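Local coordinates for hypothetical protein (PDB 2OBB), which is of uncharacterised function but binds magnesium and is probably a hydrolase with a haloacid dehalogenase-like (HAD-type) fold, at residues V8-T13 against I58-A63; P20-E25 against S47-E52; V30-L35 against P104-I109; Q37-R42 against I108-I113. All blocks are in the same frame, centred on the assembly; numbering follows the deposited sequence. Where two conformers were deposited one is given.

Interaction 1. Residues V8-T13 against I58-A63; sequences VDFDGT and IEWCRA. With MG (magnesium ion), chain B.
Phe10 sits between two metal ligands in sequence, yet its ring turns away from the magnesium and into helix 51-62. The edge of the Phe10 ring meets the face of the Trp60 six-membered ring in an offset edge-to-face pair, with planes at 73° and centroids 5.8 Å apart. The nearest carbons are Phe10 CE1 and Trp60 CE3, at 3.9 Å. Cys61 SG comes obliquely to the same Phe10 CE1, also at 3.9 Å, as a sulfur-aromatic contact. With CG of Phe10 anti to the backbone N (chi1 -174°), the ring reaches the helix while its own carbonyl accepts from Thr13 N.

Behind the ring lies the metal site. Asp9 OD2 binds the magnesium at 2.1 Å and Asp11 binds through its backbone O at 1.9 Å. Three waters and Asp97 complete the six ligands. Thr13 OG1 donates to the anti lone pair of Asp9 OD2 at 2.7 Å. A valine in place of this threonine would remove the donor and would probably leave the Asp9 carboxylate held by fewer contacts. Asp9 OD1 pairs with Lys88 of the second subunit. Metal and hydroxyl together fix the Asp9 carboxylate, consistent with a HAD-type site in which the ion would probably help position a phosphate group.

Interaction 2. Residues P20-E25 against S47-E52; sequences PRIGEE and SVREGE
From CG to NE the Arg49 side chain is fully extended (chi2 173°, chi3 -179°), and this carries its guanidinium across to the loop at residues 20-25. Ile22 has CG1 beside its own backbone N, and this methylene lies 4.0 Å from Arg49 NH2. The same NH2 donates a weak hydrogen bond to Arg21 O at 3.0 Å. The carbonyl oxygen lies at the guanidinium edge, near its plane, but the N-H...O angle is only 124°. A water joins the other branch to the loop: it accepts from Arg49 NH1 at 2.9 Å and donates to Pro20 O at 2.6 Å. The strongest partner of NH2 is elsewhere, in a salt bridge with Asp11 OD1. Arg49 thus links the loop to the side chain of a residue whose backbone binds magnesium. At the base of the arginine, its backbone N donates to Ser47 OG at 3.0 Å, forming an ST turn. Next to it, Val48 packs on Leu89 of the second subunit.

The contact lies where the connection after strand 42-45 leads into helix 51-62. NH1 also donates to Leu53 O in that helix, and the arginine packs on Leu54 and Ala57. Ile22 rests on Trp60 further along the same helix.

Interaction 3. Residues V30-L35 against P104-I109; sequences VETLKL and PDWGII
Trp106 meets two neighbouring residues of helix 29-38 along the benzene side of its indole. Leu33 CD2 touches Trp106 CZ3 at 3.7 Å and CH2 at 3.8 Å. Nearer the backbone, Thr32 CG2 lies 3.8 Å from Trp106 CE3, and Thr32 OG1 is 3.6 Å from Trp106 CB. Both residues approach the indole obliquely. With chi1 at -58°, OG1 of Thr32 sits beside its own backbone N and is hydrogen-bonded to Phe28 O, just before the helix, while the methyl packs against the ring.

Ile109 CD1 lies over one face of the indole, 3.6 Å above the plane and offset toward the rim. NE1 donates to Thr13 O, joining the ring to the metal-binding loop. A leucine in place of the tryptophan would probably leave Thr13 O without this donor and open a gap beside Leu33. At the start of the tryptophan's helix, Asp105 is the N-cap; its OD1 accepts a weak, long bond from Ile108 N at 3.4 Å. Trp106 and Ile109 also pack on Ile95 of strand 93-95.

Buried helix packing here meets the magnesium-binding loop, to which the indole is hydrogen-bonded, in an alpha/beta arrangement consistent with a HAD-type fold.

Interaction 4. Residues Q37-R42 against I108-I113; sequences QQEKHR and IIYEMI
Tyr110 stretches toward Glu39: chi1 near 180° (-179°) swings the phenol out beside its own carbonyl carbon and brings the hydroxyl to the end of helix 29-38. Tyr110 OH donates to Glu39 OE2 at 2.5 Å, meeting this oxygen nearly along the C-O direction. The carboxylate oxygen lies at the edge of the phenol ring, in its plane, although the two flat groups are turned 53° apart. A bend in Glu39 (chi2 -124°) helps direct the carboxylate to the hydroxyl. Lys114 is a further, weak polar neighbour of both groups.

His41 and Ile113 run alongside each other, pointing opposite ways. Ile113 CG2 reaches His41 NE2 at 3.9 Å, while ND1 of the imidazole is hydrogen-bonded to Met4 N. Between Glu39 and His41, Lys40 has positive phi and is the C-prime residue of the Schellman motif that ends helix 29-38.

The chain then enters strand 42-45. Helix 106-115 lies alongside this turn: Tyr110 and Ile113 pack on Leu36 of helix 29-38, and His41 packs on Ile6 of strand 5-8.

Overall arrangement
Along the chain, the first segments come in the order 1, 2, 3, 4 and the second in the order 2, 1, 3, 4. Interactions 1 and 2 share helix 51-62, with centres about 7 Å apart. The Asp11-Arg49 salt bridge joins them. Interactions 3 and 4 also have centres about 7 Å apart; they follow helices 29-38 and 106-115 and share Ile108 and Ile109. The bond from Trp106 NE1 to Thr13 O ties interaction 3 to interaction 1, whose centre is about 13 Å away. Interactions 2 and 4 are farthest apart, about 23 Å between centres. Helix packing around the parallel sheet is thus connected to the magnesium loop following strand 5-8.

Interaction 1. Residues V8-T13 against I58-A63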
loop_
_atom_site.group_PDB
_atom_site.type_symbol
_atom_site.label_atom_id
_atom_site.label_comp_id
_atom_site.label_asym_id
_atom_site.label_seq_id
_atom_site.Cartn_x
_atom_site.Cartn_y
_atom_site.Cartn_z
ATOM N N VAL A 8 5.669 -5.964 2.681
ATOM C CA VAL A 8 6.078 -6.259 1.314
ATOM C C VAL A 8 5.097 -7.190 0.629
ATOM O O VAL A 8 4.806 -8.304 1.110
ATOM C CB VAL A 8 7.526 -6.844 1.216
ATOM C CG1 VAL A 8 8.049 -6.810 -0.278
ATOM C CG2 VAL A 8 8.476 -6.082 2.136
ATOM N N ASP A 9 4.602 -6.742 -0.516
ATOM C CA ASP A 9 3.707 -7.563 -1.310
ATOM C C ASP A 9 4.494 -8.725 -1.915
ATOM O O ASP A 9 5.720 -8.688 -1.962
ATOM C CB ASP A 9 3.066 -6.707 -2.378
ATOM C CG ASP A 9 2.213 -7.493 -3.319
ATOM O OD1 ASP A 9 1.317 -8.197 -2.843
ATOM O OD2 ASP A 9 2.411 -7.380 -4.549
ATOM N N PHE A 10 3.799 -9.767 -2.358
ATOM C CA PHE A 10 4.492 -10.861 -2.976
ATOM C C PHE A 10 4.402 -10.816 -4.505
ATOM O O PHE A 10 5.419 -10.508 -5.165
ATOM C CB PHE A 10 4.010 -12.200 -2.420
ATOM C CG PHE A 10 4.793 -13.381 -2.920
ATOM C CD1 PHE A 10 6.146 -13.530 -2.600
ATOM C CD2 PHE A 10 4.176 -14.371 -3.686
ATOM C CE1 PHE A 10 6.882 -14.649 -3.044
ATOM C CE2 PHE A 10 4.913 -15.498 -4.142
ATOM C CZ PHE A 10 6.260 -15.629 -3.818
ATOM N N ASP A 11 3.218 -11.120 -5.067
ATOM C CA ASP A 11 3.077 -11.206 -6.524
ATOM C C ASP A 11 3.195 -9.857 -7.243
ATOM O O ASP A 11 2.457 -8.898 -6.943
ATOM C CB ASP A 11 1.769 -11.879 -6.925
ATOM C CG ASP A 11 1.558 -13.206 -6.233
ATOM O OD1 ASP A 11 2.110 -14.230 -6.692
ATOM O OD2 ASP A 11 0.825 -13.219 -5.223
ATOM N N GLY A 12 4.116 -9.799 -8.203
ATOM C CA GLY A 12 4.390 -8.572 -8.942
ATOM C C GLY A 12 5.415 -7.694 -8.239
ATOM O O GLY A 12 5.847 -6.685 -8.788
ATOM N N THR A 13 5.787 -8.077 -7.017
ATOM C CA THR A 13 6.688 -7.301 -6.189
ATOM C C THR A 13 8.004 -8.023 -5.915
ATOM O O THR A 13 9.065 -7.469 -6.148
ATOM C CB THR A 13 6.023 -6.925 -4.838
ATOM O OG1 THR A 13 4.796 -6.240 -5.095
ATOM C CG2 THR A 13 6.934 -6.017 -3.986
ATOM N N ILE A 58 5.559 -18.363 1.395
ATOM C CA ILE A 58 6.501 -18.354 2.519
ATOM C C ILE A 58 7.646 -19.355 2.325
ATOM O O ILE A 58 8.829 -19.034 2.592
ATOM C CB ILE A 58 5.768 -18.620 3.843
ATOM C CG1 ILE A 58 5.009 -17.369 4.263
ATOM C CG2 ILE A 58 6.741 -19.026 4.943
ATOM C CD1 ILE A 58 3.816 -17.669 5.186
ATOM N N GLU A 59 7.322 -20.566 1.881
ATOM C CA GLU A 59 8.369 -21.561 1.672
ATOM C C GLU A 59 9.305 -21.164 0.530
ATOM O O GLU A 59 10.515 -21.368 0.618
ATOM C CB GLU A 59 7.812 -22.979 1.480
ATOM C CG GLU A 59 8.023 -23.882 2.701
ATOM C CD GLU A 59 9.477 -24.339 2.893
ATOM O OE1 GLU A 59 10.293 -24.242 1.949
ATOM O OE2 GLU A 59 9.804 -24.818 4.001
ATOM N N TRP A 60 8.741 -20.590 -0.528
ATOM C CA TRP A 60 9.550 -20.113 -1.636
ATOM C C TRP A 60 10.559 -19.068 -1.113
ATOM O O TRP A 60 11.736 -19.068 -1.503
ATOM C CB TRP A 60 8.633 -19.526 -2.724
ATOM C CG TRP A 60 9.352 -19.056 -3.939
ATOM C CD1 TRP A 60 9.539 -19.742 -5.113
ATOM C CD2 TRP A 60 10.032 -17.794 -4.094
ATOM N NE1 TRP A 60 10.290 -18.977 -5.995
ATOM C CE2 TRP A 60 10.598 -17.776 -5.396
ATOM C CE3 TRP A 60 10.230 -16.699 -3.255
ATOM C CZ2 TRP A 60 11.339 -16.684 -5.882
ATOM C CZ3 TRP A 60 10.960 -15.588 -3.747
ATOM C CH2 TRP A 60 11.513 -15.607 -5.047
ATOM N N CYS A 61 10.109 -18.200 -0.209
ATOM C CA CYS A 61 11.020 -17.223 0.387
ATOM C C CYS A 61 12.024 -17.860 1.331
ATOM O O CYS A 61 13.217 -17.546 1.265
ATOM C CB CYS A 61 10.269 -16.109 1.099
ATOM S SG CYS A 61 9.326 -15.094 -0.041
ATOM N N ARG A 62 11.541 -18.737 2.214
ATOM C CA ARG A 62 12.399 -19.450 3.170
ATOM C C ARG A 62 13.557 -20.159 2.461
ATOM O O ARG A 62 14.701 -20.098 2.910
ATOM C CB ARG A 62 11.564 -20.459 3.956
ATOM C CG ARG A 62 12.372 -21.337 4.892
ATOM C CD ARG A 62 11.506 -22.279 5.745
ATOM N NE ARG A 62 10.525 -21.537 6.549
ATOM C CZ ARG A 62 9.197 -21.599 6.390
ATOM N NH1 ARG A 62 8.422 -20.865 7.189
ATOM N NH2 ARG A 62 8.636 -22.399 5.460
ATOM N N ALA A 63 13.251 -20.811 1.339
ATOM C CA ALA A 63 14.254 -21.554 0.567
ATOM C C ALA A 63 15.378 -20.675 0.005
ATOM O O ALA A 63 16.435 -21.171 -0.365
ATOM C CB ALA A 63 13.578 -22.328 -0.544
HETATM MG MG MG B . 1.310 -7.518 -6.328
HETATM O O HOH W 1 -0.072 -8.742 -5.516
HETATM O O HOH W 2 0.159 -6.093 -5.246
HETATM O O HOH W 3 0.292 -7.379 -8.178
#

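Interaction 2. Residues P20-E25 against S47-E52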
loop_
_atom_site.group_PDB
_atom_site.type_symbol
_atom_site.label_atom_id
_atom_site.label_comp_id
_atom_site.label_asym_id
_atom_site.label_seq_id
_atom_site.Cartn_x
_atom_site.Cartn_y
_atom_site.Cartn_z
ATOM N N PRO A 20 -2.301 -18.112 -9.570
ATOM C CA PRO A 20 -1.957 -18.830 -8.324
ATOM C C PRO A 20 -0.552 -19.445 -8.279
ATOM O O PRO A 20 -0.137 -19.940 -7.232
ATOM C CB PRO A 20 -3.005 -19.962 -8.271
ATOM C CG PRO A 20 -3.361 -20.202 -9.692
ATOM C CD PRO A 20 -3.317 -18.848 -10.356
ATOM N N ARG A 21 0.168 -19.429 -9.397
ATOM C CA ARG A 21 1.533 -19.955 -9.441
ATOM C C ARG A 21 2.513 -18.895 -8.950
ATOM O O ARG A 21 2.106 -17.765 -8.642
ATOM C CB ARG A 21 1.859 -20.400 -10.859
ATOM C CG ARG A 21 0.835 -21.399 -11.404
ATOM C CD ARG A 21 1.021 -21.694 -12.893
ATOM N NE ARG A 21 2.323 -22.322 -13.163
ATOM C CZ ARG A 21 3.404 -21.686 -13.642
ATOM N NH1 ARG A 21 3.355 -20.379 -13.946
ATOM N NH2 ARG A 21 4.541 -22.368 -13.828
ATOM N N ILE A 22 3.794 -19.257 -8.851
ATOM C CA ILE A 22 4.819 -18.313 -8.410
ATOM C C ILE A 22 5.727 -17.970 -9.584
ATOM O O ILE A 22 6.222 -18.853 -10.253
ATOM C CB ILE A 22 5.653 -18.850 -7.239
ATOM C CG1 ILE A 22 4.749 -19.213 -6.055
ATOM C CG2 ILE A 22 6.673 -17.796 -6.804
ATOM C CD1 ILE A 22 5.459 -19.965 -4.902
ATOM N N GLY A 23 5.942 -16.680 -9.838
ATOM C CA GLY A 23 6.764 -16.276 -10.990
ATOM C C GLY A 23 8.249 -16.315 -10.687
ATOM O O GLY A 23 8.632 -16.675 -9.573
ATOM N N GLU A 24 9.074 -15.965 -11.683
ATOM C CA GLU A 24 10.502 -15.737 -11.489
ATOM C C GLU A 24 10.699 -14.558 -10.533
ATOM O O GLU A 24 9.846 -13.680 -10.437
ATOM C CB GLU A 24 11.165 -15.368 -12.811
ATOM C CG GLU A 24 10.967 -16.368 -13.945
ATOM C CD GLU A 24 12.081 -17.387 -14.031
ATOM O OE1 GLU A 24 12.462 -17.784 -15.171
ATOM O OE2 GLU A 24 12.590 -17.789 -12.954
ATOM N N GLU A 25 11.830 -14.537 -9.841
ATOM C CA GLU A 25 12.116 -13.482 -8.922
ATOM C C GLU A 25 12.311 -12.164 -9.675
ATOM O O GLU A 25 12.922 -12.121 -10.745
ATOM C CB GLU A 25 13.376 -13.826 -8.122
ATOM C CG GLU A 25 13.658 -12.836 -6.981
ATOM C CD GLU A 25 14.974 -13.078 -6.297
ATOM O OE1 GLU A 25 15.527 -14.168 -6.491
ATOM O OE2 GLU A 25 15.462 -12.176 -5.571
ATOM N N SER A 47 0.097 -9.975 1.615
ATOM C CA SER A 47 -0.414 -10.576 0.395
ATOM C C SER A 47 -1.878 -10.958 0.534
ATOM O O SER A 47 -2.336 -11.321 1.622
ATOM C CB SER A 47 0.394 -11.833 0.103
ATOM O OG SER A 47 0.003 -12.412 -1.116
ATOM N N VAL A 48 -2.626 -10.885 -0.565
ATOM C CA VAL A 48 -3.979 -11.401 -0.565
ATOM C C VAL A 48 -3.950 -12.930 -0.429
ATOM O O VAL A 48 -4.968 -13.536 -0.111
ATOM C CB VAL A 48 -4.823 -10.942 -1.811
ATOM C CG1 VAL A 48 -5.065 -9.430 -1.767
ATOM C CG2 VAL A 48 -4.170 -11.386 -3.137
ATOM N N ARG A 49 -2.781 -13.539 -0.662
ATOM C CA ARG A 49 -2.579 -14.975 -0.405
ATOM C C ARG A 49 -2.949 -15.343 1.050
ATOM O O ARG A 49 -2.537 -14.651 2.007
ATOM C CB ARG A 49 -1.126 -15.387 -0.698
ATOM C CG ARG A 49 -0.779 -15.474 -2.188
ATOM C CD ARG A 49 0.720 -15.730 -2.441
ATOM N NE ARG A 49 1.056 -15.801 -3.869
ATOM C CZ ARG A 49 1.270 -16.924 -4.560
ATOM N NH1 ARG A 49 1.197 -18.117 -3.973
ATOM N NH2 ARG A 49 1.562 -16.855 -5.859
ATOM N N GLU A 50 -3.740 -16.407 1.190
ATOM C CA GLU A 50 -4.078 -17.049 2.472
ATOM C C GLU A 50 -3.963 -18.589 2.331
ATOM O O GLU A 50 -3.957 -19.126 1.220
ATOM C CB GLU A 50 -5.524 -16.734 2.898
ATOM C CG GLU A 50 -5.936 -15.255 2.948
ATOM C CD GLU A 50 -5.440 -14.490 4.202
ATOM O OE1 GLU A 50 -4.608 -15.021 5.000
ATOM O OE2 GLU A 50 -5.890 -13.336 4.375
ATOM N N GLY A 51 -3.893 -19.301 3.451
ATOM C CA GLY A 51 -3.870 -20.769 3.410
ATOM C C GLY A 51 -2.660 -21.290 2.666
ATOM O O GLY A 51 -1.570 -20.688 2.740
ATOM N N GLU A 52 -2.827 -22.393 1.938
ATOM C CA GLU A 52 -1.690 -23.046 1.276
ATOM C C GLU A 52 -1.003 -22.206 0.181
ATOM O O GLU A 52 0.172 -22.439 -0.120
ATOM C CB GLU A 52 -2.055 -24.452 0.776
ATOM C CG GLU A 52 -1.991 -25.561 1.863
ATOM C CD GLU A 52 -0.564 -26.077 2.141
ATOM O OE1 GLU A 52 -0.208 -27.151 1.615
ATOM O OE2 GLU A 52 0.201 -25.420 2.878
HETATM O O HOH W 4 1.574 -20.595 -5.406
#

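Interaction 3. Residues V30-L35 against P104-I109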
loop_
_atom_site.group_PDB
_atom_site.type_symbol
_atom_site.label_atom_id
_atom_site.label_comp_id
_atom_site.label_asym_id
_atom_site.label_seq_id
_atom_site.Cartn_x
_atom_site.Cartn_y
_atom_site.Cartn_z
ATOM N N VAL A 30 14.970 -10.529 -3.305
ATOM C CA VAL A 30 15.291 -11.266 -2.066
ATOM C C VAL A 30 16.577 -10.762 -1.369
ATOM O O VAL A 30 16.607 -10.442 -0.168
ATOM C CB VAL A 30 15.441 -12.762 -2.323
ATOM C CG1 VAL A 30 15.985 -13.417 -1.078
ATOM C CG2 VAL A 30 14.106 -13.365 -2.708
ATOM N N GLU A 31 17.630 -10.676 -2.143
ATOM C CA GLU A 31 18.822 -10.027 -1.676
ATOM C C GLU A 31 18.613 -8.616 -1.077
ATOM O O GLU A 31 19.231 -8.290 -0.073
ATOM C CB GLU A 31 19.827 -10.016 -2.814
ATOM C CG GLU A 31 20.899 -9.009 -2.683
ATOM C CD GLU A 31 21.870 -9.111 -3.833
ATOM O OE1 GLU A 31 21.938 -10.221 -4.442
ATOM O OE2 GLU A 31 22.541 -8.083 -4.127
ATOM N N THR A 32 17.781 -7.781 -1.699
ATOM C CA THR A 32 17.619 -6.387 -1.238
ATOM C C THR A 32 16.862 -6.396 0.097
ATOM O O THR A 32 17.161 -5.624 1.023
ATOM C CB THR A 32 16.892 -5.476 -2.311
ATOM O OG1 THR A 32 17.646 -5.489 -3.537
ATOM C CG2 THR A 32 16.749 -4.015 -1.836
ATOM N N LEU A 33 15.888 -7.290 0.176
ATOM C CA LEU A 33 15.104 -7.430 1.370
ATOM C C LEU A 33 15.998 -7.937 2.508
ATOM O O LEU A 33 15.946 -7.417 3.629
ATOM C CB LEU A 33 13.895 -8.345 1.119
ATOM C CG LEU A 33 12.732 -7.757 0.314
ATOM C CD1 LEU A 33 11.700 -8.848 -0.099
ATOM C CD2 LEU A 33 12.049 -6.637 1.089
ATOM N N LYS A 34 16.857 -8.913 2.216
ATOM C CA LYS A 34 17.785 -9.400 3.248
ATOM C C LYS A 34 18.714 -8.290 3.693
ATOM O O LYS A 34 18.969 -8.127 4.884
ATOM C CB LYS A 34 18.563 -10.612 2.785
ATOM C CG LYS A 34 17.750 -11.901 2.935
ATOM C CD LYS A 34 17.982 -12.847 1.782
ATOM C CE LYS A 34 19.282 -13.615 1.872
ATOM N NZ LYS A 34 19.499 -14.448 0.625
ATOM N N LEU A 35 19.211 -7.514 2.743
ATOM C CA LEU A 35 20.026 -6.367 3.106
ATOM C C LEU A 35 19.249 -5.464 4.059
ATOM O O LEU A 35 19.818 -4.993 5.016
ATOM C CB LEU A 35 20.519 -5.603 1.876
ATOM C CG LEU A 35 21.468 -4.425 2.080
ATOM C CD1 LEU A 35 22.618 -4.748 3.059
ATOM C CD2 LEU A 35 22.023 -4.056 0.716
ATOM N N PRO A 104 9.599 1.019 -8.359
ATOM C CA PRO A 104 10.778 1.083 -9.219
ATOM C C PRO A 104 11.580 -0.177 -8.910
ATOM O O PRO A 104 11.171 -0.983 -8.085
ATOM C CB PRO A 104 11.486 2.353 -8.742
ATOM C CG PRO A 104 11.106 2.444 -7.272
ATOM C CD PRO A 104 9.815 1.695 -7.062
ATOM N N ASP A 105 12.700 -0.389 -9.562
ATOM C CA ASP A 105 13.421 -1.591 -9.231
ATOM C C ASP A 105 14.048 -1.495 -7.834
ATOM O O ASP A 105 14.184 -0.388 -7.228
ATOM C CB ASP A 105 14.432 -1.931 -10.312
ATOM C CG ASP A 105 15.394 -0.821 -10.553
ATOM O OD1 ASP A 105 15.960 -0.316 -9.560
ATOM O OD2 ASP A 105 15.607 -0.469 -11.744
ATOM N N TRP A 106 14.433 -2.663 -7.340
ATOM C CA TRP A 106 14.890 -2.839 -5.983
ATOM C C TRP A 106 16.111 -1.995 -5.623
ATOM O O TRP A 106 16.216 -1.552 -4.479
ATOM C CB TRP A 106 15.103 -4.312 -5.725
ATOM C CG TRP A 106 13.775 -4.992 -5.557
ATOM C CD1 TRP A 106 13.079 -5.713 -6.496
ATOM C CD2 TRP A 106 12.999 -5.034 -4.355
ATOM N NE1 TRP A 106 11.894 -6.196 -5.938
ATOM C CE2 TRP A 106 11.830 -5.799 -4.627
ATOM C CE3 TRP A 106 13.172 -4.495 -3.078
ATOM C CZ2 TRP A 106 10.834 -6.024 -3.663
ATOM C CZ3 TRP A 106 12.157 -4.738 -2.092
ATOM C CH2 TRP A 106 11.022 -5.501 -2.404
ATOM N N GLY A 107 16.993 -1.737 -6.594
ATOM C CA GLY A 107 18.019 -0.700 -6.439
ATOM C C GLY A 107 17.483 0.625 -5.906
ATOM O O GLY A 107 18.011 1.168 -4.932
ATOM N N ILE A 108 16.422 1.138 -6.525
ATOM C CA ILE A 108 15.883 2.416 -6.150
ATOM C C ILE A 108 15.091 2.309 -4.848
ATOM O O ILE A 108 15.165 3.203 -4.017
ATOM C CB ILE A 108 15.069 3.090 -7.279
ATOM C CG1 ILE A 108 16.008 3.669 -8.336
ATOM C CG2 ILE A 108 14.326 4.328 -6.746
ATOM C CD1 ILE A 108 16.158 2.823 -9.546
ATOM N N ILE A 109 14.361 1.210 -4.663
ATOM C CA ILE A 109 13.656 0.985 -3.418
ATOM C C ILE A 109 14.653 1.117 -2.271
ATOM O O ILE A 109 14.421 1.868 -1.317
ATOM C CB ILE A 109 12.924 -0.415 -3.380
ATOM C CG1 ILE A 109 11.673 -0.415 -4.285
ATOM C CG2 ILE A 109 12.531 -0.792 -1.945
ATOM C CD1 ILE A 109 11.001 -1.845 -4.457
#

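Interaction 4. Residues Q37-R42 against I108-I113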
loop_
_atom_site.group_PDB
_atom_site.type_symbol
_atom_site.label_atom_id
_atom_site.label_comp_id
_atom_site.label_asym_id
_atom_site.label_seq_id
_atom_site.Cartn_x
_atom_site.Cartn_y
_atom_site.Cartn_z
ATOM N N GLN A 37 16.754 -6.222 6.260
ATOM C CA GLN A 37 16.831 -6.940 7.535
ATOM C C GLN A 37 18.163 -6.784 8.259
ATOM O O GLN A 37 18.169 -6.582 9.476
ATOM C CB GLN A 37 16.595 -8.428 7.332
ATOM C CG GLN A 37 15.243 -8.751 6.910
ATOM C CD GLN A 37 15.045 -10.243 6.844
ATOM O OE1 GLN A 37 15.981 -10.976 6.518
ATOM N NE2 GLN A 37 13.824 -10.710 7.167
ATOM N N GLN A 38 19.271 -6.890 7.518
ATOM C CA GLN A 38 20.608 -6.657 8.073
ATOM C C GLN A 38 20.653 -5.279 8.708
ATOM O O GLN A 38 21.311 -5.080 9.727
ATOM C CB GLN A 38 21.699 -6.733 6.993
ATOM C CG GLN A 38 23.083 -7.109 7.522
ATOM C CD GLN A 38 24.202 -6.126 7.133
ATOM O OE1 GLN A 38 25.242 -6.087 7.791
ATOM N NE2 GLN A 38 23.991 -5.341 6.077
ATOM N N GLU A 39 19.947 -4.334 8.100
ATOM C CA GLU A 39 19.927 -2.952 8.594
ATOM C C GLU A 39 18.897 -2.767 9.711
ATOM O O GLU A 39 18.645 -1.648 10.133
ATOM C CB GLU A 39 19.654 -1.963 7.456
ATOM C CG GLU A 39 20.330 -2.352 6.138
ATOM C CD GLU A 39 21.246 -1.274 5.574
ATOM O OE1 GLU A 39 21.597 -0.309 6.313
ATOM O OE2 GLU A 39 21.643 -1.422 4.396
ATOM N N LYS A 40 18.305 -3.882 10.153
ATOM C CA LYS A 40 17.405 -3.962 11.320
ATOM C C LYS A 40 15.936 -3.621 11.050
ATOM O O LYS A 40 15.169 -3.424 11.996
ATOM C CB LYS A 40 17.922 -3.129 12.508
ATOM C CG LYS A 40 19.345 -3.436 12.949
ATOM C CD LYS A 40 19.649 -4.928 13.120
ATOM C CE LYS A 40 21.107 -5.077 13.603
ATOM N NZ LYS A 40 21.648 -6.445 13.384
ATOM N N HIS A 41 15.549 -3.540 9.779
ATOM C CA HIS A 41 14.141 -3.310 9.435
ATOM C C HIS A 41 13.424 -4.634 9.654
ATOM O O HIS A 41 14.051 -5.693 9.574
ATOM C CB HIS A 41 13.975 -2.804 7.989
ATOM C CG HIS A 41 14.603 -1.467 7.751
ATOM N ND1 HIS A 41 14.143 -0.313 8.344
ATOM C CD2 HIS A 41 15.690 -1.108 7.028
ATOM C CE1 HIS A 41 14.910 0.704 7.989
ATOM N NE2 HIS A 41 15.860 0.246 7.193
ATOM N N ARG A 42 12.130 -4.566 9.950
ATOM C CA ARG A 42 11.311 -5.760 10.034
ATOM C C ARG A 42 10.559 -5.883 8.721
ATOM O O ARG A 42 10.062 -4.881 8.239
ATOM C CB ARG A 42 10.296 -5.652 11.164
ATOM C CG ARG A 42 10.867 -5.779 12.544
ATOM C CD ARG A 42 9.776 -5.533 13.559
ATOM N NE ARG A 42 10.245 -5.857 14.904
ATOM C CZ ARG A 42 9.517 -5.746 16.005
ATOM N NH1 ARG A 42 8.256 -5.341 15.950
ATOM N NH2 ARG A 42 10.047 -6.063 17.157
ATOM N N ILE A 108 16.422 1.138 -6.525
ATOM C CA ILE A 108 15.883 2.416 -6.150
ATOM C C ILE A 108 15.091 2.309 -4.848
ATOM O O ILE A 108 15.165 3.203 -4.017
ATOM C CB ILE A 108 15.069 3.090 -7.279
ATOM C CG1 ILE A 108 16.008 3.669 -8.336
ATOM C CG2 ILE A 108 14.326 4.328 -6.746
ATOM C CD1 ILE A 108 16.158 2.823 -9.546
ATOM N N ILE A 109 14.361 1.210 -4.663
ATOM C CA ILE A 109 13.656 0.985 -3.418
ATOM C C ILE A 109 14.653 1.117 -2.271
ATOM O O ILE A 109 14.421 1.868 -1.317
ATOM C CB ILE A 109 12.924 -0.415 -3.380
ATOM C CG1 ILE A 109 11.673 -0.415 -4.285
ATOM C CG2 ILE A 109 12.531 -0.792 -1.945
ATOM C CD1 ILE A 109 11.001 -1.845 -4.457
ATOM N N TYR A 110 15.782 0.420 -2.390
ATOM C CA TYR A 110 16.824 0.450 -1.380
ATOM C C TYR A 110 17.401 1.853 -1.124
ATOM O O TYR A 110 17.456 2.321 0.024
ATOM C CB TYR A 110 17.923 -0.536 -1.743
ATOM C CG TYR A 110 19.027 -0.563 -0.725
ATOM C CD1 TYR A 110 18.843 -1.171 0.522
ATOM C CD2 TYR A 110 20.252 0.039 -0.998
ATOM C CE1 TYR A 110 19.867 -1.173 1.486
ATOM C CE2 TYR A 110 21.282 0.037 -0.062
ATOM C CZ TYR A 110 21.089 -0.568 1.178
ATOM O OH TYR A 110 22.135 -0.569 2.081
ATOM N N GLU A 111 17.833 2.531 -2.181
ATOM C CA GLU A 111 18.287 3.922 -2.030
ATOM C C GLU A 111 17.245 4.801 -1.325
ATOM O O GLU A 111 17.589 5.612 -0.473
ATOM C CB GLU A 111 18.685 4.523 -3.374
ATOM C CG GLU A 111 18.991 5.996 -3.336
ATOM C CD GLU A 111 19.487 6.541 -4.681
ATOM O OE1 GLU A 111 19.405 5.802 -5.703
ATOM O OE2 GLU A 111 19.961 7.711 -4.724
HETATM N N MSE A 112 15.973 4.648 -1.668
HETATM C CA MSE A 112 14.929 5.502 -1.080
HETATM C C MSE A 112 14.794 5.296 0.442
HETATM O O MSE A 112 14.750 6.266 1.213
HETATM C CB MSE A 112 13.586 5.264 -1.771
HETATM C CG MSE A 112 13.565 5.625 -3.237
HETATM SE SE MSE A 112 11.769 5.406 -4.036
HETATM C CE MSE A 112 11.340 3.595 -3.635
ATOM N N ILE A 113 14.729 4.033 0.858
ATOM C CA ILE A 113 14.676 3.672 2.275
ATOM C C ILE A 113 15.947 4.127 3.022
ATOM O O ILE A 113 15.868 4.762 4.091
ATOM C CB ILE A 113 14.501 2.147 2.437
ATOM C CG1 ILE A 113 13.220 1.707 1.758
ATOM C CG2 ILE A 113 14.518 1.748 3.886
ATOM C CD1 ILE A 113 12.978 0.252 1.805
#